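PDB 3FBU: acetyltransferase, GNAT family from Bacillus anthracis str. Sterne, which probably transfers an acetyl group from acetyl-coenzyme A to an acceptor substrate, and binds coenzyme A. Local coordinates for residues R133-K137 against I138-R142. Numbering follows the deposited sequence.
Sequences RVMEK and IGMRR. With COA (coenzyme A), chain C.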
loop_
_atom_site.group_PDB
_atom_site.type_symbol
_atom_site.label_atom_id
_atom_site.label_comp_id
_atom_site.label_asym_id
_atom_site.label_seq_id
_atom_site.Cartn_x
_atom_site.Cartn_y
_atom_site.Cartn_z
ATOM N N ARG A 133 5.719 0.602 8.813
ATOM C CA ARG A 133 5.642 2.048 8.736
ATOM C C ARG A 133 5.004 2.665 9.969
ATOM O O ARG A 133 5.471 3.686 10.446
ATOM C CB ARG A 133 4.983 2.513 7.439
ATOM C CG ARG A 133 5.947 2.479 6.254
ATOM C CD ARG A 133 7.078 3.517 6.418
ATOM N NE ARG A 133 6.566 4.877 6.585
ATOM C CZ ARG A 133 7.094 5.843 7.343
ATOM N NH1 ARG A 133 8.146 5.629 8.114
ATOM N NH2 ARG A 133 6.525 7.041 7.373
ATOM N N VAL A 134 3.973 2.043 10.525
ATOM C CA VAL A 134 3.449 2.524 11.802
ATOM C C VAL A 134 4.553 2.498 12.872
ATOM O O VAL A 134 4.746 3.457 13.626
ATOM C CB VAL A 134 2.258 1.715 12.255
ATOM C CG1 VAL A 134 1.848 2.151 13.676
ATOM C CG2 VAL A 134 1.111 1.863 11.278
ATOM N N MET A 135 5.300 1.398 12.921
ATOM C CA MET A 135 6.354 1.255 13.931
ATOM C C MET A 135 7.354 2.405 13.838
ATOM O O MET A 135 7.711 3.021 14.852
ATOM C CB MET A 135 7.073 -0.098 13.785
ATOM C CG MET A 135 6.164 -1.322 14.047
ATOM S SD MET A 135 6.919 -2.941 13.660
ATOM C CE MET A 135 5.396 -3.847 13.680
ATOM N N GLU A 136 7.763 2.719 12.622
ATOM C CA GLU A 136 8.730 3.787 12.406
ATOM C C GLU A 136 8.150 5.154 12.775
ATOM O O GLU A 136 8.796 5.939 13.468
ATOM C CB GLU A 136 9.169 3.784 10.938
ATOM C CG GLU A 136 9.990 2.517 10.576
ATOM C CD GLU A 136 10.449 2.435 9.132
ATOM O OE1 GLU A 136 9.882 3.133 8.245
ATOM O OE2 GLU A 136 11.341 1.579 8.891
ATOM N N LYS A 137 6.931 5.405 12.339
ATOM C CA LYS A 137 6.258 6.692 12.565
ATOM C C LYS A 137 6.127 7.023 14.045
ATOM O O LYS A 137 6.194 8.205 14.455
ATOM C CB LYS A 137 4.860 6.676 11.928
ATOM C CG LYS A 137 4.862 6.641 10.398
ATOM C CD LYS A 137 3.523 6.189 9.830
ATOM C CE LYS A 137 2.387 7.233 10.001
ATOM N NZ LYS A 137 2.822 8.622 9.753
ATOM N N ILE A 138 5.920 6.003 14.879
ATOM C CA ILE A 138 5.733 6.236 16.293
ATOM C C ILE A 138 7.048 6.206 17.090
ATOM O O ILE A 138 7.040 6.345 18.311
ATOM C CB ILE A 138 4.652 5.248 16.901
ATOM C CG1 ILE A 138 5.145 3.798 16.905
ATOM C CG2 ILE A 138 3.302 5.427 16.183
ATOM C CD1 ILE A 138 4.104 2.797 17.361
ATOM N N GLY A 139 8.178 6.046 16.405
ATOM C CA GLY A 139 9.483 6.231 17.039
ATOM C C GLY A 139 10.243 4.949 17.359
ATOM O O GLY A 139 11.290 4.996 17.978
ATOM N N MET A 140 9.725 3.812 16.906
ATOM C CA MET A 140 10.381 2.532 17.157
ATOM C C MET A 140 11.573 2.330 16.214
ATOM O O MET A 140 11.609 2.844 15.079
ATOM C CB MET A 140 9.376 1.358 17.094
ATOM C CG MET A 140 8.088 1.518 17.941
ATOM S SD MET A 140 6.945 0.035 17.869
ATOM C CE MET A 140 7.783 -0.961 19.133
ATOM N N ARG A 141 12.562 1.593 16.709
ATOM C CA ARG A 141 13.769 1.299 15.978
ATOM C C ARG A 141 13.762 -0.165 15.554
ATOM O O ARG A 141 13.451 -1.024 16.372
ATOM C CB ARG A 141 14.963 1.476 16.877
ATOM C CG ARG A 141 15.346 2.891 17.201
ATOM C CD ARG A 141 16.386 2.973 18.305
ATOM N NE ARG A 141 15.827 2.579 19.597
ATOM C CZ ARG A 141 16.025 1.384 20.157
ATOM N NH1 ARG A 141 16.787 0.457 19.565
ATOM N NH2 ARG A 141 15.453 1.107 21.307
ATOM N N ARG A 142 14.154 -0.442 14.317
ATOM C CA ARG A 142 14.340 -1.829 13.872
ATOM C C ARG A 142 15.616 -2.405 14.531
ATOM O O ARG A 142 16.748 -1.945 14.263
ATOM C CB ARG A 142 14.393 -1.953 12.342
ATOM C CG ARG A 142 14.554 -3.370 11.893
ATOM C CD ARG A 142 14.655 -3.546 10.371
ATOM N NE ARG A 142 13.551 -2.902 9.658
ATOM C CZ ARG A 142 13.547 -2.667 8.333
ATOM N NH1 ARG A 142 14.589 -3.007 7.569
ATOM N NH2 ARG A 142 12.503 -2.079 7.773
HETATM N N1A COA C . 3.244 0.513 0.704
HETATM C C2A COA C . 3.987 1.457 1.365
HETATM N N3A COA C . 3.424 2.195 2.372
HETATM C C4A COA C . 2.126 1.969 2.710
HETATM C C5A COA C . 1.360 1.018 2.057
HETATM C C6A COA C . 1.938 0.259 1.042
HETATM N N6A COA C . 1.245 -0.688 0.407
HETATM N N7A COA C . 0.138 1.029 2.606
HETATM C C8A COA C . 0.097 1.964 3.576
HETATM N N9A COA C . 1.329 2.561 3.644
HETATM C C1B COA C . 1.832 3.528 4.629
HETATM C C2B COA C . 1.000 4.810 4.697
HETATM O O2B COA C . 1.365 5.741 3.685
HETATM C C3B COA C . 1.351 5.265 6.097
HETATM O O3B COA C . 2.596 5.946 6.103
HETATM P P3B COA C . 2.743 7.551 5.951
HETATM O O7A COA C . 4.122 7.991 6.324
HETATM O O8A COA C . 2.405 7.898 4.525
HETATM O O9A COA C . 1.738 8.161 6.904
HETATM C C4B COA C . 1.484 3.950 6.881
HETATM O O4B COA C . 1.795 2.965 5.934
HETATM C C5B COA C . 0.200 3.550 7.596
HETATM O O5B COA C . 0.005 4.470 8.653
HETATM P P1A COA C . -1.440 4.663 9.313
HETATM O O1A COA C . -2.314 5.469 8.368
HETATM O O2A COA C . -1.291 5.277 10.649
HETATM O O3A COA C . -1.929 3.140 9.465
HETATM P P2A COA C . -3.419 2.578 9.200
HETATM O O4A COA C . -4.397 3.369 10.034
HETATM O O5A COA C . -3.681 2.568 7.690
HETATM O O6A COA C . -3.256 1.066 9.748
HETATM C CBP COA C . -2.417 -1.169 9.800
HETATM C CCP COA C . -2.081 0.299 9.536
HETATM C CDP COA C . -3.038 -1.204 11.209
HETATM C CEP COA C . -1.072 -1.891 9.702
HETATM C CAP COA C . -3.414 -1.684 8.728
HETATM O OAP COA C . -2.818 -1.719 7.440
HETATM C C9P COA C . -3.902 -3.075 9.000
HETATM O O9P COA C . -4.885 -3.285 9.936
HETATM N N8P COA C . -3.317 -4.117 8.401
HETATM C C7P COA C . -3.875 -5.464 8.506
HETATM C C6P COA C . -3.611 -6.120 9.850
HETATM C C5P COA C . -2.115 -6.277 10.116
HETATM O O5P COA C . -1.337 -6.822 9.300
HETATM N N4P COA C . -1.709 -5.832 11.288
HETATM C C3P COA C . -0.285 -5.790 11.642
HETATM C C2P COA C . 0.278 -7.107 12.129
HETATM S S1P COA C . 1.983 -6.895 12.726
HETATM O O HOH W 1 11.331 5.366 14.197
#
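Glu136 and Arg142 meet with carboxylate and guanidinium planes only 19° apart, yet OE2 lies well out of the guanidinium plane, 4.0 Å from Arg142 NH2. This long salt bridge works through charge alone, and both groups have firmer hydrogen bonds to Tyr162 OH, while Tyr132 and Tyr160 make cation-pi contacts with Arg142. The other carboxylate oxygen, OE1, presents its anti lone pair to the in-plane edge of the Arg133 guanidinium, a salt bridge of 3.0 Å to NH1. On the opposite side, also near the plane, Arg133 NH2 donates to O7A of the coenzyme A 3'-phosphate (2.8 Å). Arg133, Glu136 and Arg142 thus form a salt-bridge network, in which Glu136 is placed to steady the ligand-binding Arg133; bent at chi2 and chi3, that chain runs toward the helix C-terminus and lies between the two anions. Lys137 NZ holds O9A of the same phosphate.

Beyond these charged side chains the helix ends in a Schellman motif. Gly139, with positive phi, sends its N-H to Glu136 O from above the carbonyl plane, and Met140 N bonds to Met135 O at 3.0 Å. A water donates to both Glu136 O and Met140 O, bridging the last turn to the outgoing chain. Ile138 N still makes a helical bond to Val134 O, and its CG1, set between backbone N and carbonyl carbon (chi1 68°), lies against Met135 O and, at 3.3 Å, Val134 O. Met140 SD rests against Met135 CB and CG, both at 4.1 Å.

The turn joins helix 129-137, which carries pocket residues Arg133, Val134 and Lys137, to strand 141-152, outermost in this chain's GNAT sheet. Ile138 packs on Ala104 and Leu108 of helix 99-114, whereas Met135 and Met140 lie over Ala122 of strand 119-124 and Tyr162 of strand 155-165.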